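Local coordinates for protein beta-porphyranase A (Bacteroides plebeius, PDB 4AW7) that cleaves the sulfated red-algal polysaccharide porphyran at its beta-1,4 linkages between D-galactose and 6-sulfated L-galactose, releasing mostly disaccharides, at residues Y75-N80 and K87-K92; Q121-W126 and V168-S173; S377-I382 and N403-Y408. All coordinates share one frame; numbering follows the deposited sequence.

Contact 1. Residues Y75-N80 and K87-K92; sequences YSYAYN and KYPQMK. With L6S (6-O-sulfo-alpha-L-galactopyranose), chain B.
Tyr77 and Ala78 on helix 74-82 meet Tyr88, Pro89 and Met91 of the loop that follows it, on the substrate-binding rim of the (beta/alpha)8 barrel of this family 86 glycoside hydrolase. The Ala78 methyl sits in the crook between two side chains: CB lies in the plane of the Tyr88 ring, at its edge, 3.6 Å from CD1, and also touches Pro89 CD. Farther out, Tyr88 crosses Tyr75 at a slant, with its OH at the edge of the Tyr75 ring, 3.8 Å from CE1; the Tyr75 hydroxyl itself bonds to the carbonyl of Ala123. Tyr88 also stacks its ring on Trp126 of helix 120-132, so it packs against both that helix and helix 74-82. Tyr77 points its CG anti to the backbone N (chi1 175°), and this carries the ring between the loop and the sugar. Met91 SD approaches that ring obliquely, 4.8 Å from the centroid, in a Met-aromatic contact, while sulfate oxygen O3S of the bound 6-sulfo-L-galactose lies at the ring edge, 3.4 Å from Tyr77 CD2. Lys81, a substrate-binding residue, adds a cation-pi contact with Tyr77 and a hydrogen bond to the sugar. Asn80 reaches the sugar by weak bonds through its amide. At the far end of Tyr77, two waters grip OH: one, at 2.9 Å from OH, donates to Gln90 O, and the other accepts from Lys92 N.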
# COMPACT_ATOMS: atom_id res chain seq x y z
N TYR A 75 -3.38 -18.92 -17.12
CA TYR A 75 -2.79 -18.70 -18.45
C TYR A 75 -1.44 -19.38 -18.56
O TYR A 75 -1.13 -20.00 -19.60
CB TYR A 75 -2.81 -17.19 -18.81
CG TYR A 75 -4.19 -16.68 -18.70
CD1 TYR A 75 -5.15 -17.02 -19.66
CD2 TYR A 75 -4.62 -15.95 -17.61
CE1 TYR A 75 -6.46 -16.67 -19.51
CE2 TYR A 75 -5.93 -15.58 -17.46
CZ TYR A 75 -6.88 -15.97 -18.41
OH TYR A 75 -8.22 -15.57 -18.21
N SER A 76 -0.67 -19.38 -17.48
CA SER A 76 0.57 -20.15 -17.43
C SER A 76 0.21 -21.67 -17.40
O SER A 76 0.80 -22.47 -18.14
CB SER A 76 1.51 -19.65 -16.28
OG SER A 76 0.80 -19.34 -15.11
N TYR A 77 -0.82 -22.05 -16.64
CA TYR A 77 -1.26 -23.45 -16.64
C TYR A 77 -1.71 -23.90 -18.04
O TYR A 77 -1.31 -24.95 -18.53
CB TYR A 77 -2.42 -23.60 -15.65
CG TYR A 77 -3.05 -24.99 -15.64
CD1 TYR A 77 -4.05 -25.31 -16.56
CD2 TYR A 77 -2.67 -25.97 -14.72
CE1 TYR A 77 -4.64 -26.56 -16.58
CE2 TYR A 77 -3.26 -27.24 -14.74
CZ TYR A 77 -4.25 -27.52 -15.67
OH TYR A 77 -4.88 -28.75 -15.71
N ALA A 78 -2.53 -23.09 -18.70
CA ALA A 78 -3.07 -23.45 -20.02
C ALA A 78 -1.98 -23.52 -21.06
O ALA A 78 -1.96 -24.47 -21.85
CB ALA A 78 -4.18 -22.51 -20.48
N TYR A 79 -1.08 -22.55 -21.09
CA TYR A 79 -0.01 -22.54 -22.10
C TYR A 79 0.88 -23.76 -21.93
O TYR A 79 1.31 -24.37 -22.91
CB TYR A 79 0.78 -21.22 -22.08
CG TYR A 79 1.78 -21.19 -23.20
CD1 TYR A 79 1.44 -20.67 -24.46
CD2 TYR A 79 3.07 -21.66 -23.01
CE1 TYR A 79 2.38 -20.69 -25.51
CE2 TYR A 79 3.99 -21.67 -24.04
CZ TYR A 79 3.64 -21.18 -25.28
OH TYR A 79 4.58 -21.22 -26.29
N ASN A 80 1.08 -24.17 -20.68
CA ASN A 80 1.88 -25.37 -20.38
C ASN A 80 1.28 -26.64 -21.01
O ASN A 80 2.04 -27.55 -21.38
CB ASN A 80 2.06 -25.50 -18.86
CG ASN A 80 2.81 -26.74 -18.44
OD1 ASN A 80 2.18 -27.72 -18.07
ND2 ASN A 80 4.12 -26.68 -18.45
N LYS A 87 -5.50 -20.45 -26.39
CA LYS A 87 -6.11 -21.77 -26.59
C LYS A 87 -6.04 -22.53 -25.26
O LYS A 87 -4.96 -22.67 -24.66
CB LYS A 87 -5.35 -22.50 -27.67
CG LYS A 87 -5.27 -21.78 -29.03
CD LYS A 87 -6.44 -22.03 -29.98
CE LYS A 87 -7.58 -21.03 -29.82
NZ LYS A 87 -8.14 -20.61 -31.14
N TYR A 88 -7.18 -23.05 -24.82
CA TYR A 88 -7.34 -23.58 -23.45
C TYR A 88 -7.69 -25.07 -23.48
O TYR A 88 -8.41 -25.54 -24.38
CB TYR A 88 -8.38 -22.73 -22.70
CG TYR A 88 -8.00 -21.28 -22.80
CD1 TYR A 88 -6.82 -20.82 -22.22
CD2 TYR A 88 -8.77 -20.39 -23.51
CE1 TYR A 88 -6.41 -19.49 -22.37
CE2 TYR A 88 -8.40 -19.06 -23.62
CZ TYR A 88 -7.18 -18.62 -23.07
OH TYR A 88 -6.79 -17.30 -23.21
N PRO A 89 -7.09 -25.83 -22.55
CA PRO A 89 -7.33 -27.28 -22.47
C PRO A 89 -8.67 -27.52 -21.78
O PRO A 89 -9.35 -26.59 -21.40
CB PRO A 89 -6.17 -27.77 -21.64
CG PRO A 89 -6.02 -26.62 -20.61
CD PRO A 89 -6.21 -25.36 -21.46
N GLN A 90 -9.09 -28.79 -21.67
CA GLN A 90 -10.25 -29.08 -20.83
C GLN A 90 -9.76 -29.33 -19.40
O GLN A 90 -8.74 -29.97 -19.17
CB GLN A 90 -11.07 -30.29 -21.32
CG GLN A 90 -11.25 -30.40 -22.85
CD GLN A 90 -12.42 -29.59 -23.39
OE1 GLN A 90 -13.58 -29.99 -23.26
NE2 GLN A 90 -12.11 -28.45 -24.01
N MET A 91 -10.48 -28.78 -18.44
CA MET A 91 -10.16 -28.93 -17.04
C MET A 91 -10.84 -30.23 -16.56
O MET A 91 -12.02 -30.44 -16.86
CB MET A 91 -10.67 -27.68 -16.32
CG MET A 91 -10.05 -27.37 -15.02
SD MET A 91 -8.30 -27.19 -15.09
CE MET A 91 -7.97 -27.24 -13.32
N LYS A 92 -10.09 -31.09 -15.86
CA LYS A 92 -10.67 -32.27 -15.18
C LYS A 92 -11.86 -31.79 -14.33
O LYS A 92 -11.71 -30.91 -13.47
CB LYS A 92 -9.60 -32.97 -14.33
CG LYS A 92 -10.04 -34.29 -13.61
CD LYS A 92 -8.85 -34.93 -12.85
CE LYS A 92 -9.29 -35.97 -11.77
NZ LYS A 92 -10.38 -36.89 -12.20
O1S L6S B . 0.10 -28.04 -14.37
O2S L6S B . 0.76 -26.01 -15.57
O3S L6S B . 0.35 -25.93 -13.13
C1 L6S B . 6.00 -26.37 -15.21
C2 L6S B . 6.87 -27.48 -15.85
C3 L6S B . 6.65 -28.81 -15.12
C4 L6S B . 5.15 -29.15 -15.12
C5 L6S B . 4.35 -28.00 -14.46
C6 L6S B . 2.86 -28.24 -14.53
O2 L6S B . 8.26 -27.16 -15.77
O3 L6S B . 7.37 -29.86 -15.78
O4 L6S B . 4.70 -29.37 -16.49
O5 L6S B . 4.61 -26.69 -15.12
O6 L6S B . 2.21 -27.14 -13.91
S1 L6S B . 0.85 -26.76 -14.27
O HOH W 1 -6.16 -29.41 -18.27
O HOH W 2 -7.30 -30.52 -15.11

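Contact 2. Residues Q121-W126 and V168-S173; sequences QAAGAW and VDFYAS
Ser173 faces the turn of helix 120-132 made by Gln121 and Gly124, and its short side chain carries most of the contact. At the start of that side chain, Ser173 CB lies 3.9 Å from Gln121 NE2 and a little farther from Gly124 CA. One bond on, Ser173 OG stands anti to the backbone N (chi1 178°), which directs it into the opposite helix, where it comes to 3.3 Å from Gly124 CA. The oxygen rests directly on the bare alpha carbon of the glycine, and the helices come close there, with Gly124 CA 4.7 Å from Ser173 CA. The hydroxyl's hydrogen-bond partner is the carbonyl of Val120, just ahead of the segment. This is helix-to-helix packing on the outer layer of the parallel-stranded barrel, with helices 120-132 and 160-179 running in the same general direction, their local axes 8.3 Å apart at a crossing angle of -42°. Gln121 folds back over the serine, its bend at chi2 bringing NE2 to 3.7 Å from Ser173 OG without a hydrogen bond, while its OE1 takes one from Lys176. Phe170 meets the Ala123 methyl obliquely, with Phe170 CE1 3.8 Å from Ala123 CB, and the same ring also touches Tyr75.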
# COMPACT_ATOMS: atom_id res chain seq x y z
N GLN A 121 -13.49 -13.13 -24.47
CA GLN A 121 -14.55 -13.83 -23.75
C GLN A 121 -14.12 -15.27 -23.39
O GLN A 121 -14.30 -15.69 -22.25
CB GLN A 121 -15.88 -13.76 -24.54
CG GLN A 121 -16.49 -12.31 -24.52
CD GLN A 121 -16.81 -11.81 -23.06
OE1 GLN A 121 -17.44 -12.53 -22.35
NE2 GLN A 121 -16.35 -10.64 -22.62
N ALA A 122 -13.45 -15.98 -24.29
CA ALA A 122 -12.94 -17.31 -24.00
C ALA A 122 -11.87 -17.25 -22.91
O ALA A 122 -11.77 -18.17 -22.09
CB ALA A 122 -12.41 -18.05 -25.26
N ALA A 123 -11.01 -16.24 -22.95
CA ALA A 123 -9.96 -16.11 -21.94
C ALA A 123 -10.61 -15.96 -20.56
O ALA A 123 -10.18 -16.60 -19.61
CB ALA A 123 -9.05 -14.91 -22.27
N GLY A 124 -11.62 -15.11 -20.47
CA GLY A 124 -12.34 -14.91 -19.22
C GLY A 124 -13.05 -16.17 -18.76
O GLY A 124 -13.00 -16.57 -17.58
N ALA A 125 -13.73 -16.84 -19.70
CA ALA A 125 -14.38 -18.11 -19.37
C ALA A 125 -13.40 -19.13 -18.84
O ALA A 125 -13.71 -19.88 -17.90
CB ALA A 125 -15.13 -18.67 -20.61
N TRP A 126 -12.20 -19.17 -19.39
CA TRP A 126 -11.21 -20.12 -18.96
C TRP A 126 -10.80 -19.84 -17.52
O TRP A 126 -10.59 -20.79 -16.77
CB TRP A 126 -9.99 -20.14 -19.89
CG TRP A 126 -8.88 -20.90 -19.34
CD1 TRP A 126 -7.69 -20.41 -18.90
CD2 TRP A 126 -8.87 -22.31 -19.03
NE1 TRP A 126 -6.93 -21.41 -18.38
CE2 TRP A 126 -7.62 -22.60 -18.45
CE3 TRP A 126 -9.79 -23.36 -19.22
CZ2 TRP A 126 -7.28 -23.89 -18.02
CZ3 TRP A 126 -9.44 -24.64 -18.80
CH2 TRP A 126 -8.20 -24.89 -18.21
N VAL A 168 -7.00 -4.31 -20.70
CA VAL A 168 -8.10 -3.95 -19.83
C VAL A 168 -9.32 -4.83 -20.11
O VAL A 168 -10.00 -5.26 -19.18
CB VAL A 168 -8.42 -2.46 -19.90
CG1 VAL A 168 -9.65 -2.09 -19.06
CG2 VAL A 168 -7.19 -1.63 -19.43
N ASP A 169 -9.61 -5.12 -21.39
CA ASP A 169 -10.72 -5.99 -21.74
C ASP A 169 -10.52 -7.41 -21.20
O ASP A 169 -11.48 -8.08 -20.82
CB ASP A 169 -10.91 -6.00 -23.26
CG ASP A 169 -11.50 -4.73 -23.80
OD1 ASP A 169 -12.08 -3.91 -23.04
OD2 ASP A 169 -11.40 -4.54 -25.05
N PHE A 170 -9.28 -7.87 -21.19
CA PHE A 170 -8.89 -9.17 -20.63
C PHE A 170 -9.23 -9.17 -19.14
O PHE A 170 -9.94 -10.07 -18.66
CB PHE A 170 -7.40 -9.35 -20.92
CG PHE A 170 -6.77 -10.67 -20.54
CD1 PHE A 170 -6.73 -11.72 -21.42
CD2 PHE A 170 -6.08 -10.80 -19.34
CE1 PHE A 170 -6.05 -12.88 -21.12
CE2 PHE A 170 -5.39 -11.93 -19.04
CZ PHE A 170 -5.39 -13.00 -19.92
N TYR A 171 -8.77 -8.15 -18.42
CA TYR A 171 -9.15 -8.01 -17.01
C TYR A 171 -10.68 -8.03 -16.80
O TYR A 171 -11.21 -8.73 -15.92
CB TYR A 171 -8.60 -6.71 -16.42
CG TYR A 171 -7.25 -6.79 -15.73
CD1 TYR A 171 -7.17 -7.04 -14.37
CD2 TYR A 171 -6.05 -6.54 -16.39
CE1 TYR A 171 -5.98 -7.12 -13.72
CE2 TYR A 171 -4.83 -6.58 -15.72
CZ TYR A 171 -4.80 -6.86 -14.36
OH TYR A 171 -3.65 -6.91 -13.61
N ALA A 172 -11.39 -7.24 -17.60
CA ALA A 172 -12.83 -7.10 -17.44
C ALA A 172 -13.54 -8.43 -17.64
O ALA A 172 -14.41 -8.79 -16.85
CB ALA A 172 -13.40 -6.06 -18.43
N SER A 173 -13.14 -9.15 -18.68
CA SER A 173 -13.75 -10.43 -18.96
C SER A 173 -13.54 -11.41 -17.81
O SER A 173 -14.41 -12.19 -17.44
CB SER A 173 -13.20 -10.98 -20.28
OG SER A 173 -13.78 -12.24 -20.51

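Contact 3. Residues S377-I382 and N403-Y408; sequences SSNPDI and NPQTVY. With CA (calcium ion), chain C.
Ile382 packs against Val407 and Gln405 where the turn between strands 371-377 and 382-389 passes strand 405-410, in the beta-sandwich domain that accompanies the catalytic barrel. The tight half is wholly apolar. Ile382 and Val407 reach toward each other tip to tip, with Val407 CG2 4.0 Å from Ile382 CG1 and equally close to its CG2. The outer methyl of the isoleucine, Ile382 CD1, slides on toward the residue two positions back on the strand and stops 3.9 Å from Gln405 CB. Val407 has CG2 anti to its carbonyl carbon, and this puts that methyl, rather than CG1, against the isoleucine. Ile450 of strand 447-450 touches both Ile382 and Val407, so the hydrocarbon cluster continues into the sheet.

Toward Asn379 the fit is looser and more polar. The side chains of Asn379 and Gln405 cross at about a right angle, with the amide planes 73° apart, and the nearest approach, Asn379 ND2 to Gln405 CD, is 4.2 Å, with no hydrogen bond between them. Each amide is engaged elsewhere: Gln405 NE2 bonds to Asp401, and Asn379 OD1 accepts from Asp381 N at 2.9 Å in an Asx turn, the donor lying above the carbonyl plane. A type I turn from Asn379 to Ile382 is closed by Ile382 N on Asn379 O.

The turn also carries the calcium ligand Asp381. It holds the ion with both carboxylate oxygens, Asp381 OD1 lying 2.4 Å from the calcium ion; three waters fill further positions, and Asn535, Trp536 and Gly538 complete the site. The chemistry is thus split: methyl contacts join turn to strand, while the Asx turn holds the backbone at Asp381. The calcium ion, which probably offsets the carboxylate's charge, ties the same turn to the loop of 535-538.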
# COMPACT_ATOMS: atom_id res chain seq x y z
N SER A 377 0.40 13.03 15.99
CA SER A 377 1.74 13.52 15.78
C SER A 377 1.62 14.91 15.19
O SER A 377 0.92 15.11 14.19
CB SER A 377 2.48 12.60 14.83
OG SER A 377 3.74 13.10 14.57
N SER A 378 2.33 15.85 15.78
CA SER A 378 2.29 17.24 15.28
C SER A 378 3.09 17.47 14.02
O SER A 378 2.80 18.39 13.26
CB SER A 378 2.79 18.16 16.39
OG SER A 378 4.18 18.02 16.62
N ASN A 379 4.10 16.64 13.76
CA ASN A 379 4.96 16.79 12.60
C ASN A 379 4.58 15.70 11.59
O ASN A 379 4.69 14.51 11.90
CB ASN A 379 6.42 16.62 13.05
CG ASN A 379 7.43 16.76 11.91
OD1 ASN A 379 7.08 16.69 10.73
ND2 ASN A 379 8.73 16.88 12.26
N PRO A 380 4.13 16.08 10.38
CA PRO A 380 3.73 15.06 9.42
C PRO A 380 4.83 14.13 8.96
O PRO A 380 4.54 13.05 8.44
CB PRO A 380 3.14 15.85 8.25
CG PRO A 380 3.74 17.14 8.36
CD PRO A 380 3.95 17.44 9.82
N ASP A 381 6.08 14.50 9.14
CA ASP A 381 7.18 13.59 8.87
C ASP A 381 7.34 12.50 9.89
O ASP A 381 8.05 11.53 9.59
CB ASP A 381 8.49 14.34 8.72
CG ASP A 381 8.50 15.24 7.53
OD1 ASP A 381 8.16 14.77 6.43
OD2 ASP A 381 8.91 16.42 7.62
N ILE A 382 6.73 12.64 11.07
CA ILE A 382 6.84 11.61 12.10
C ILE A 382 5.52 10.83 12.06
O ILE A 382 4.47 11.30 12.49
CB ILE A 382 7.10 12.21 13.47
CG1 ILE A 382 8.37 13.02 13.47
CG2 ILE A 382 7.10 11.13 14.54
CD1 ILE A 382 9.63 12.28 13.08
N ASN A 403 16.32 14.98 8.34
CA ASN A 403 17.06 15.33 9.54
C ASN A 403 16.56 14.49 10.70
O ASN A 403 15.39 14.13 10.75
CB ASN A 403 16.86 16.82 9.89
CG ASN A 403 17.71 17.75 9.02
OD1 ASN A 403 18.78 17.36 8.57
ND2 ASN A 403 17.33 18.98 8.91
N PRO A 404 17.41 14.21 11.69
CA PRO A 404 16.90 13.67 12.94
C PRO A 404 15.86 14.57 13.54
O PRO A 404 15.93 15.78 13.37
CB PRO A 404 18.15 13.61 13.85
CG PRO A 404 19.30 13.60 12.91
CD PRO A 404 18.86 14.48 11.76
N GLN A 405 14.93 14.00 14.29
CA GLN A 405 13.89 14.78 14.94
C GLN A 405 13.68 14.31 16.35
O GLN A 405 13.72 13.10 16.62
CB GLN A 405 12.57 14.67 14.18
CG GLN A 405 12.60 15.30 12.78
CD GLN A 405 12.88 16.81 12.77
OE1 GLN A 405 12.75 17.50 13.78
NE2 GLN A 405 13.29 17.31 11.63
N THR A 406 13.53 15.26 17.27
CA THR A 406 13.19 14.94 18.65
C THR A 406 11.69 15.04 18.80
O THR A 406 11.08 16.06 18.46
CB THR A 406 13.93 15.88 19.66
OG1 THR A 406 15.34 15.64 19.58
CG2 THR A 406 13.44 15.62 21.11
N VAL A 407 11.10 13.96 19.30
CA VAL A 407 9.66 13.85 19.47
C VAL A 407 9.34 13.70 20.95
O VAL A 407 9.72 12.72 21.57
CB VAL A 407 9.13 12.63 18.69
CG1 VAL A 407 7.60 12.60 18.75
CG2 VAL A 407 9.60 12.65 17.21
N TYR A 408 8.61 14.66 21.48
CA TYR A 408 8.09 14.57 22.85
C TYR A 408 6.91 13.65 22.88
O TYR A 408 6.01 13.79 22.07
CB TYR A 408 7.74 15.95 23.38
CG TYR A 408 8.98 16.78 23.58
CD1 TYR A 408 9.52 17.55 22.53
CD2 TYR A 408 9.64 16.78 24.80
CE1 TYR A 408 10.68 18.31 22.71
CE2 TYR A 408 10.78 17.53 24.99
CZ TYR A 408 11.31 18.28 23.95
OH TYR A 408 12.45 19.02 24.16
CA CA C . 8.36 16.81 5.10
O HOH W 3 10.70 16.06 5.02
O HOH W 4 9.89 18.81 5.05
O HOH W 5 7.73 18.24 3.26

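Overall arrangement
From the N terminus, contact 1 comes first and closes a short loop, bringing 87-92 back onto helix 74-82 beside the substrate. Contact 2 follows and spans 41 residues, including strand 136-142, to pair two helices on the outside of the barrel. Contact 3 comes last, closing a loop that holds strands 382-389 and 392-399 and bringing a turn against strand 405-410. The three loops run in series, and none encloses or crosses another. Contacts 1 and 2 nevertheless touch, since helix 120-132 of contact 2 also packs against both segments of contact 1, and together they tie the glycan-binding rim to the helical layer. Contact 3 lies opposite across the chain's centre, 54 Å from contact 1 between centres.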